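PDB 3OYR: trans-isoprenyl diphosphate synthase from Caulobacter crescentus, which probably extends farnesyl diphosphate with five isopentenyl units to make octaprenyl diphosphate, the precursor of the isoprenoid quinone side chain. Local coordinates for residues E165-Q170 against Q189-E194; V94-T99 against D134-R139. One frame throughout, in Å; residues are numbered along the deposited sequence.

Interaction 1 of 2, residues E165-Q170 against Q189-E194; sequences EGEVLQ and QAKTAE. With DMA (dimethylallyl diphosphate), chain G.
At the active-site cavity of the all-helical isoprenoid synthase fold, K191 of helix 181-206 reaches across to Q170 of helix 150-173 beside a dimethylallyl diphosphate. Its CG sits between backbone N and carbonyl carbon (chi1 86°), and the chain then runs out straight, bringing NZ to Q170 OE1. That hydrogen bond is modelled at 2.5 Å, very short, so its exact length is doubtful. NZ also sends a weak hydrogen bond of 3.4 Å to the ligand's ester oxygen O1. The amide of Q170 is used at both ends: while OE1 accepts from K191, NE2 donates over 2.7 Å to a water that lies within 2.8 Å of O2A on the same diphosphate. E167, bent at chi2, brings OE1 across the lysine chain at about a right angle, 3.9 Å from K191 CD; its carboxylate also lies close to that of D105, a calcium ligand. A wider pi-type turn spans residues 189-193, and within it K191 O approaches C4 of the dimethylallyl group at 3.2 Å. Away from the polar cluster the axes of the two segments come within 7.7 Å, with the A190 methyl CB resting 3.7 Å from G166 CA.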
ATOM      1  N   GLU B 165      -1.931   4.693   9.899  1.00 23.89           N
ATOM      2  CA  GLU B 165      -1.937   4.958  11.337  1.00 25.31           C
ATOM      3  C   GLU B 165      -3.336   5.184  11.855  1.00 25.81           C
ATOM      4  O   GLU B 165      -3.718   4.627  12.886  1.00 32.82           O
ATOM      5  CB  GLU B 165      -1.104   6.209  11.654  1.00 29.40           C
ATOM      6  CG  GLU B 165       0.384   6.002  11.511  1.00 31.88           C
ATOM      7  CD  GLU B 165       1.188   7.237  11.925  1.00 32.56           C
ATOM      8  OE1 GLU B 165       2.091   7.093  12.760  1.00 31.19           O
ATOM      9  OE2 GLU B 165       0.921   8.341  11.419  1.00 37.65           O
ATOM     10  N   GLY B 166      -4.097   5.995  11.129  1.00 25.83           N
ATOM     11  CA  GLY B 166      -5.487   6.264  11.456  1.00 26.83           C
ATOM     12  C   GLY B 166      -6.336   5.017  11.401  1.00 27.84           C
ATOM     13  O   GLY B 166      -7.201   4.835  12.227  1.00 31.49           O
ATOM     14  N   GLU B 167      -6.075   4.154  10.427  1.00 27.15           N
ATOM     15  CA  GLU B 167      -6.841   2.917  10.290  1.00 29.36           C
ATOM     16  C   GLU B 167      -6.518   1.915  11.393  1.00 29.87           C
ATOM     17  O   GLU B 167      -7.406   1.207  11.889  1.00 31.08           O
ATOM     18  CB  GLU B 167      -6.562   2.285   8.931  1.00 34.27           C
ATOM     19  CG  GLU B 167      -7.172   3.045   7.723  1.00 38.26           C
ATOM     20  CD  GLU B 167      -8.583   2.588   7.411  1.00 51.28           C
ATOM     21  OE1 GLU B 167      -9.504   2.875   8.211  1.00 53.14           O
ATOM     22  OE2 GLU B 167      -8.767   1.944   6.357  1.00 46.97           O
ATOM     23  N   VAL B 168      -5.240   1.837  11.763  1.00 28.15           N
ATOM     24  CA  VAL B 168      -4.836   1.029  12.895  1.00 31.17           C
ATOM     25  C   VAL B 168      -5.455   1.570  14.192  1.00 35.12           C
ATOM     26  O   VAL B 168      -5.989   0.792  14.985  1.00 41.04           O
ATOM     27  CB  VAL B 168      -3.294   0.888  12.978  1.00 30.09           C
ATOM     28  CG1 VAL B 168      -2.869   0.174  14.234  1.00 26.26           C
ATOM     29  CG2 VAL B 168      -2.791   0.111  11.814  1.00 26.76           C
ATOM     30  N   LEU B 169      -5.422   2.898  14.372  1.00 32.60           N
ATOM     31  CA  LEU B 169      -5.968   3.549  15.558  1.00 32.23           C
ATOM     32  C   LEU B 169      -7.445   3.255  15.687  1.00 36.52           C
ATOM     33  O   LEU B 169      -7.923   2.974  16.782  1.00 40.01           O
ATOM     34  CB  LEU B 169      -5.759   5.074  15.535  1.00 30.69           C
ATOM     35  CG  LEU B 169      -6.143   5.888  16.791  1.00 32.20           C
ATOM     36  CD1 LEU B 169      -5.625   5.258  18.111  1.00 26.36           C
ATOM     37  CD2 LEU B 169      -5.641   7.350  16.649  1.00 29.86           C
ATOM     38  N   GLN B 170      -8.151   3.319  14.562  1.00 31.39           N
ATOM     39  CA  GLN B 170      -9.543   2.934  14.500  1.00 34.75           C
ATOM     40  C   GLN B 170      -9.748   1.448  14.837  1.00 37.57           C
ATOM     41  O   GLN B 170     -10.612   1.111  15.647  1.00 38.62           O
ATOM     42  CB  GLN B 170     -10.095   3.252  13.125  1.00 30.06           C
ATOM     43  CG  GLN B 170     -11.540   2.877  12.975  1.00 30.43           C
ATOM     44  CD  GLN B 170     -12.044   3.182  11.604  1.00 42.67           C
ATOM     45  OE1 GLN B 170     -12.701   4.191  11.398  1.00 45.06           O
ATOM     46  NE2 GLN B 170     -11.717   2.323  10.642  1.00 46.31           N
ATOM     47  N   GLN B 189      -9.204  12.582  11.289  1.00 24.70           N
ATOM     48  CA  GLN B 189      -8.225  13.491  10.681  1.00 24.67           C
ATOM     49  C   GLN B 189      -7.157  12.700   9.904  1.00 23.07           C
ATOM     50  O   GLN B 189      -6.777  13.071   8.783  1.00 30.66           O
ATOM     51  CB  GLN B 189      -7.611  14.445  11.699  1.00 23.98           C
ATOM     52  CG  GLN B 189      -6.650  15.451  11.033  1.00 24.91           C
ATOM     53  CD  GLN B 189      -6.089  16.481  11.981  1.00 38.54           C
ATOM     54  OE1 GLN B 189      -6.827  17.189  12.664  1.00 35.11           O
ATOM     55  NE2 GLN B 189      -4.769  16.614  11.983  1.00 43.54           N
ATOM     56  N   ALA B 190      -6.717  11.598  10.496  1.00 29.70           N
ATOM     57  CA  ALA B 190      -5.648  10.783   9.943  1.00 29.94           C
ATOM     58  C   ALA B 190      -6.133   9.944   8.770  1.00 32.46           C
ATOM     59  O   ALA B 190      -5.528   9.962   7.708  1.00 28.66           O
ATOM     60  CB  ALA B 190      -5.035   9.894  11.031  1.00 24.50           C
ATOM     61  N   LYS B 191      -7.240   9.232   8.960  1.00 29.07           N
ATOM     62  CA  LYS B 191      -7.667   8.262   7.981  1.00 32.34           C
ATOM     63  C   LYS B 191      -8.365   8.895   6.781  1.00 35.14           C
ATOM     64  O   LYS B 191      -8.390   8.287   5.716  1.00 32.55           O
ATOM     65  CB  LYS B 191      -8.560   7.204   8.623  1.00 28.24           C
ATOM     66  CG  LYS B 191     -10.023   7.597   8.677  1.00 32.80           C
ATOM     67  CD  LYS B 191     -10.893   6.400   8.984  1.00 32.70           C
ATOM     68  CE  LYS B 191     -12.322   6.865   9.231  1.00 39.96           C
ATOM     69  NZ  LYS B 191     -13.227   5.692   9.475  1.00 34.85           N
ATOM     70  N   THR B 192      -8.919  10.102   6.946  1.00 32.66           N
ATOM     71  CA  THR B 192      -9.688  10.720   5.862  1.00 31.84           C
ATOM     72  C   THR B 192      -9.247  12.124   5.506  1.00 32.24           C
ATOM     73  O   THR B 192      -9.048  12.427   4.334  1.00 31.03           O
ATOM     74  CB  THR B 192     -11.196  10.705   6.160  1.00 33.15           C
ATOM     75  OG1 THR B 192     -11.629   9.341   6.323  1.00 40.82           O
ATOM     76  CG2 THR B 192     -11.988  11.363   5.021  1.00 36.67           C
ATOM     77  N   ALA B 193      -9.094  12.990   6.504  1.00 27.30           N
ATOM     78  CA  ALA B 193      -8.843  14.399   6.205  1.00 26.12           C
ATOM     79  C   ALA B 193      -7.443  14.660   5.621  1.00 26.91           C
ATOM     80  O   ALA B 193      -7.269  15.565   4.808  1.00 26.33           O
ATOM     81  CB  ALA B 193      -9.108  15.266   7.431  1.00 23.99           C
ATOM     82  N   GLU B 194      -6.465  13.844   6.013  1.00 28.32           N
ATOM     83  CA  GLU B 194      -5.087  14.014   5.565  1.00 29.45           C
ATOM     84  C   GLU B 194      -4.865  13.860   4.050  1.00 25.66           C
ATOM     85  O   GLU B 194      -4.090  14.614   3.457  1.00 23.61           O
ATOM     86  CB  GLU B 194      -4.170  13.046   6.303  1.00 31.59           C
ATOM     87  CG  GLU B 194      -2.791  13.605   6.516  1.00 44.24           C
ATOM     88  CD  GLU B 194      -2.784  14.653   7.608  1.00 50.15           C
ATOM     89  OE1 GLU B 194      -3.240  14.384   8.745  1.00 57.49           O
ATOM     90  OE2 GLU B 194      -2.329  15.762   7.323  1.00 48.04           O
TER
HETATM   91  C1  DMA G 339     -12.418   5.237   5.990  1.00 47.45           C
HETATM   92  O1  DMA G 339     -13.771   5.652   6.135  1.00 40.17           O
HETATM   93  C2  DMA G 339     -12.128   4.586   4.674  1.00 55.47           C
HETATM   94  C3  DMA G 339     -11.010   4.831   3.979  1.00 44.33           C
HETATM   95  C4  DMA G 339      -9.936   5.770   4.431  1.00 45.48           C
HETATM   96  C5  DMA G 339     -10.844   4.114   2.681  1.00 32.94           C
HETATM   97  PA  DMA G 339     -15.074   4.673   6.134  1.00 32.43           P
HETATM   98  O1A DMA G 339     -16.112   5.465   6.871  1.00 32.48           O
HETATM   99  O2A DMA G 339     -14.751   3.263   6.550  1.00 42.31           O
HETATM  100  O3A DMA G 339     -15.401   4.728   4.551  1.00 35.46           O
HETATM  101  PB  DMA G 339     -16.537   3.880   3.774  1.00 37.98           P
HETATM  102  O1B DMA G 339     -16.390   4.531   2.424  1.00 33.11           O
HETATM  103  O2B DMA G 339     -17.829   4.156   4.507  1.00 37.21           O
HETATM  104  O3B DMA G 339     -16.153   2.421   3.857  1.00 33.63           O
HETATM  105  O   HOH W   1     -12.529   2.630   8.107  1.00 45.28           O

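Interaction 2 of 2, residues V94-T99 against D134-R139; sequences VEFIHT and DFLFAR. With DMA (dimethylallyl diphosphate), chain D.
E95 O is gripped twice by T99, the residue whose methyl also meets L136 on the neighbouring helix. T99 OG1 donates to it over 2.6 Å and T99 N over 2.8 Å, from opposite faces of the carbonyl plane; the hydroxyl stands above that plane. With chi1 at -54°, OG1 turns back onto its own helix while CG2 faces helix 126-147 and lies 3.8 Å from L136 CD1. The two branches of this leucine serve different partners: L136 CD2 lies 3.7 Å from F96 CD1, the two side chains crossing at about a right angle. F96 CB in turn lies against L136 O, and F96 CD2 lies 4.2 Å from R139 CB. The arginine runs beside the phenylalanine, but its guanidinium end departs from the interface, and NE donates to R45 O. I97 CG1 adds a looser apolar contact with the ring of F137 in the conformer given. The two segments run nearly antiparallel, at 160°, in the helical bundle of the polyprenyl synthase fold. H98 is turned from this interface: its NE2 donates to O1B of a second dimethylallyl diphosphate over 2.8 Å, with an N-H...O angle of 158°, and R69, R115 and K66 N bind the same ligand. Helix 87-109 thus has two chemically distinct flanks, an apolar one against helix 126-147, where the threonine hydroxyl is satisfied internally, and a polar one that binds diphosphate.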
ATOM      1  N   VAL B  94      -3.027  10.514  -6.539  1.00 23.91           N
ATOM      2  CA  VAL B  94      -3.948  10.698  -5.399  1.00 23.02           C
ATOM      3  C   VAL B  94      -5.150   9.755  -5.504  1.00 24.81           C
ATOM      4  O   VAL B  94      -5.537   9.081  -4.514  1.00 26.97           O
ATOM      5  CB  VAL B  94      -4.385  12.193  -5.325  1.00 31.89           C
ATOM      6  CG1 VAL B  94      -5.594  12.383  -4.471  1.00 29.45           C
ATOM      7  CG2 VAL B  94      -3.259  13.026  -4.812  1.00 25.89           C
ATOM      8  N   GLU B  95      -5.732   9.671  -6.704  1.00 24.98           N
ATOM      9  CA  GLU B  95      -6.871   8.755  -6.911  1.00 25.47           C
ATOM     10  C   GLU B  95      -6.486   7.301  -6.752  1.00 24.09           C
ATOM     11  O   GLU B  95      -7.287   6.511  -6.235  1.00 30.63           O
ATOM     12  CB  GLU B  95      -7.573   8.984  -8.266  1.00 23.87           C
ATOM     13  CG  GLU B  95      -8.943   8.257  -8.432  1.00 31.80           C
ATOM     14  CD  GLU B  95     -10.015   8.661  -7.402  1.00 29.63           C
ATOM     15  OE1 GLU B  95      -9.911   9.712  -6.745  1.00 32.46           O
ATOM     16  OE2 GLU B  95     -11.001   7.927  -7.259  1.00 29.70           O
ATOM     17  N   PHE B  96      -5.301   6.929  -7.231  1.00 23.83           N
ATOM     18  CA  PHE B  96      -4.782   5.582  -6.996  1.00 24.33           C
ATOM     19  C   PHE B  96      -4.599   5.299  -5.522  1.00 28.12           C
ATOM     20  O   PHE B  96      -4.993   4.227  -5.049  1.00 26.47           O
ATOM     21  CB  PHE B  96      -3.451   5.328  -7.717  1.00 27.01           C
ATOM     22  CG  PHE B  96      -3.607   4.986  -9.188  1.00 33.15           C
ATOM     23  CD1 PHE B  96      -4.738   4.323  -9.659  1.00 38.84           C
ATOM     24  CD2 PHE B  96      -2.615   5.319 -10.091  1.00 50.46           C
ATOM     25  CE1 PHE B  96      -4.885   4.016 -11.021  1.00 37.80           C
ATOM     26  CE2 PHE B  96      -2.751   5.016 -11.445  1.00 51.17           C
ATOM     27  CZ  PHE B  96      -3.885   4.361 -11.912  1.00 36.52           C
ATOM     28  N   ILE B  97      -4.031   6.258  -4.788  1.00 21.00           N
ATOM     29  CA  ILE B  97      -3.883   6.066  -3.340  1.00 23.97           C
ATOM     30  C   ILE B  97      -5.250   5.863  -2.696  1.00 25.83           C
ATOM     31  O   ILE B  97      -5.447   4.902  -1.948  1.00 28.03           O
ATOM     32  CB  ILE B  97      -3.060   7.185  -2.630  1.00 28.63           C
ATOM     33  CG1 ILE B  97      -1.569   7.005  -2.939  1.00 21.11           C
ATOM     34  CG2 ILE B  97      -3.264   7.114  -1.096  1.00 22.64           C
ATOM     35  CD1 ILE B  97      -0.735   8.318  -2.827  1.00 29.07           C
ATOM     36  N   HIS B  98      -6.202   6.722  -3.049  1.00 26.21           N
ATOM     37  CA  HIS B  98      -7.570   6.596  -2.566  1.00 27.28           C
ATOM     38  C   HIS B  98      -8.173   5.216  -2.917  1.00 24.02           C
ATOM     39  O   HIS B  98      -8.706   4.523  -2.041  1.00 28.77           O
ATOM     40  CB  HIS B  98      -8.410   7.760  -3.097  1.00 25.43           C
ATOM     41  CG  HIS B  98      -9.884   7.618  -2.865  1.00 25.15           C
ATOM     42  ND1 HIS B  98     -10.434   7.513  -1.606  1.00 26.04           N
ATOM     43  CD2 HIS B  98     -10.926   7.627  -3.730  1.00 31.76           C
ATOM     44  CE1 HIS B  98     -11.750   7.426  -1.706  1.00 33.52           C
ATOM     45  NE2 HIS B  98     -12.075   7.494  -2.984  1.00 31.77           N
ATOM     46  N   THR B  99      -8.019   4.803  -4.175  1.00 25.47           N
ATOM     47  CA  THR B  99      -8.560   3.535  -4.667  1.00 26.18           C
ATOM     48  C   THR B  99      -7.995   2.357  -3.912  1.00 23.74           C
ATOM     49  O   THR B  99      -8.728   1.451  -3.529  1.00 25.95           O
ATOM     50  CB  THR B  99      -8.311   3.343  -6.204  1.00 23.85           C
ATOM     51  OG1 THR B  99      -8.823   4.480  -6.918  1.00 26.23           O
ATOM     52  CG2 THR B  99      -9.006   2.082  -6.695  1.00 31.59           C
ATOM     53  N   ASP B 134      -1.862  -2.891  -3.298  1.00 28.12           N
ATOM     54  CA  ASP B 134      -0.390  -2.696  -3.293  1.00 28.78           C
ATOM     55  C   ASP B 134       0.175  -2.253  -4.647  1.00 30.19           C
ATOM     56  O   ASP B 134       1.037  -1.373  -4.688  1.00 29.45           O
ATOM     57  CB  ASP B 134       0.361  -3.940  -2.791  1.00 27.02           C
ATOM     58  CG  ASP B 134       0.015  -4.294  -1.357  1.00 35.15           C
ATOM     59  OD1 ASP B 134      -0.580  -3.438  -0.654  1.00 32.20           O
ATOM     60  OD2 ASP B 134       0.338  -5.436  -0.928  1.00 27.17           O
ATOM     61  N   PHE B 135      -0.335  -2.836  -5.739  1.00 31.05           N
ATOM     62  CA  PHE B 135      -0.007  -2.412  -7.123  1.00 26.33           C
ATOM     63  C   PHE B 135      -0.327  -0.927  -7.382  1.00 25.86           C
ATOM     64  O   PHE B 135       0.520  -0.166  -7.897  1.00 22.95           O
ATOM     65  CB  PHE B 135      -0.739  -3.303  -8.157  1.00 26.77           C
ATOM     66  CG  PHE B 135      -0.563  -2.848  -9.613  1.00 25.81           C
ATOM     67  CD1 PHE B 135       0.544  -3.242 -10.352  1.00 31.32           C
ATOM     68  CD2 PHE B 135      -1.518  -2.023 -10.227  1.00 29.08           C
ATOM     69  CE1 PHE B 135       0.704  -2.821 -11.682  1.00 27.91           C
ATOM     70  CE2 PHE B 135      -1.371  -1.607 -11.551  1.00 28.09           C
ATOM     71  CZ  PHE B 135      -0.263  -2.009 -12.279  1.00 33.23           C
ATOM     72  N   LEU B 136      -1.544  -0.524  -7.023  1.00 26.92           N
ATOM     73  CA  LEU B 136      -2.012   0.851  -7.234  1.00 27.00           C
ATOM     74  C   LEU B 136      -1.220   1.849  -6.417  1.00 29.73           C
ATOM     75  O   LEU B 136      -0.873   2.948  -6.902  1.00 27.80           O
ATOM     76  CB  LEU B 136      -3.521   0.968  -6.972  1.00 32.21           C
ATOM     77  CG  LEU B 136      -4.413   0.163  -7.946  1.00 34.67           C
ATOM     78  CD1 LEU B 136      -5.880   0.157  -7.528  1.00 31.76           C
ATOM     79  CD2 LEU B 136      -4.296   0.656  -9.374  1.00 32.81           C
ATOM     80  N   PHE B 137      -0.886   1.439  -5.200  1.00 25.34           N
ATOM     81  CA  PHE B 137      -0.070   2.263  -4.326  0.50 25.96           C
ATOM     82  C   PHE B 137       1.285   2.493  -4.977  1.00 27.15           C
ATOM     83  O   PHE B 137       1.753   3.638  -5.064  1.00 24.24           O
ATOM     84  CB  PHE B 137       0.075   1.620  -2.946  0.50 24.41           C
ATOM     85  CG  PHE B 137       0.728   2.513  -1.934  0.50 30.98           C
ATOM     86  CD1 PHE B 137       2.025   2.267  -1.500  0.50 29.57           C
ATOM     87  CD2 PHE B 137       0.052   3.610  -1.430  0.50 24.93           C
ATOM     88  CE1 PHE B 137       2.630   3.086  -0.570  0.50 24.15           C
ATOM     89  CE2 PHE B 137       0.648   4.431  -0.507  0.50 20.20           C
ATOM     90  CZ  PHE B 137       1.939   4.166  -0.062  0.50  8.08           C
ATOM     91  N   ALA B 138       1.897   1.426  -5.492  1.00 30.22           N
ATOM     92  CA  ALA B 138       3.178   1.567  -6.167  1.00 30.19           C
ATOM     93  C   ALA B 138       3.081   2.386  -7.462  1.00 18.95           C
ATOM     94  O   ALA B 138       3.963   3.231  -7.741  1.00 31.98           O
ATOM     95  CB  ALA B 138       3.807   0.196  -6.409  1.00 30.67           C
ATOM     96  N   ARG B 139       2.026   2.164  -8.240  1.00 24.28           N
ATOM     97  CA  ARG B 139       1.750   2.968  -9.431  1.00 26.77           C
ATOM     98  C   ARG B 139       1.624   4.452  -9.118  1.00 27.73           C
ATOM     99  O   ARG B 139       2.173   5.282  -9.847  1.00 26.95           O
ATOM    100  CB  ARG B 139       0.472   2.498 -10.148  1.00 27.79           C
ATOM    101  CG  ARG B 139       0.657   1.295 -11.065  1.00 39.14           C
ATOM    102  CD  ARG B 139       1.772   1.487 -12.115  1.00 37.19           C
ATOM    103  NE  ARG B 139       1.305   1.051 -13.426  1.00 43.41           N
ATOM    104  CZ  ARG B 139       2.034   1.056 -14.538  1.00 44.45           C
ATOM    105  NH1 ARG B 139       1.494   0.642 -15.677  1.00 55.97           N
ATOM    106  NH2 ARG B 139       3.289   1.469 -14.520  1.00 47.57           N
TER
HETATM  107  C1  DMA D 336     -14.961   6.909   0.542  1.00 34.07           C
HETATM  108  O1  DMA D 336     -14.649   8.081  -0.224  1.00 31.76           O
HETATM  109  C2  DMA D 336     -13.867   7.104   1.532  1.00 40.81           C
HETATM  110  C3  DMA D 336     -14.060   7.741   2.690  1.00 44.64           C
HETATM  111  C4  DMA D 336     -15.417   8.197   3.158  1.00 35.88           C
HETATM  112  C5  DMA D 336     -12.850   7.959   3.544  1.00 37.87           C
HETATM  113  PA  DMA D 336     -15.630   8.863  -1.223  1.00 35.52           P
HETATM  114  O1A DMA D 336     -14.949  10.087  -1.802  1.00 24.76           O
HETATM  115  O2A DMA D 336     -16.931   9.107  -0.510  1.00 32.14           O
HETATM  116  O3A DMA D 336     -15.784   7.672  -2.312  1.00 29.24           O
HETATM  117  PB  DMA D 336     -15.856   7.753  -3.933  1.00 31.19           P
HETATM  118  O1B DMA D 336     -14.424   7.898  -4.411  1.00 35.06           O
HETATM  119  O2B DMA D 336     -16.423   6.366  -4.150  1.00 34.15           O
HETATM  120  O3B DMA D 336     -16.745   8.898  -4.338  1.00 33.39           O

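The centres of interactions 1 and 2 lie about 17 Å apart, with about 8 Å between nearest atoms, and the consecutive helices 126-147 and 150-173 connect them. K191 and H98 each hold a different ligand. The diphosphate beside K191 occupies what is probably the allylic site, next to the calcium-binding D105 and D109, whereas that held by H98 sits where isopentenyl diphosphate is expected in this family. The ligands meet in the cavity, with C1 of DMA (chain G) 3.7 Å from C5 of DMA (chain D). Residues 189-194 serve both pockets, since T192 lines the second one. Both contacts also reach the second subunit: E167 packs on its L131 and R139 on its R161.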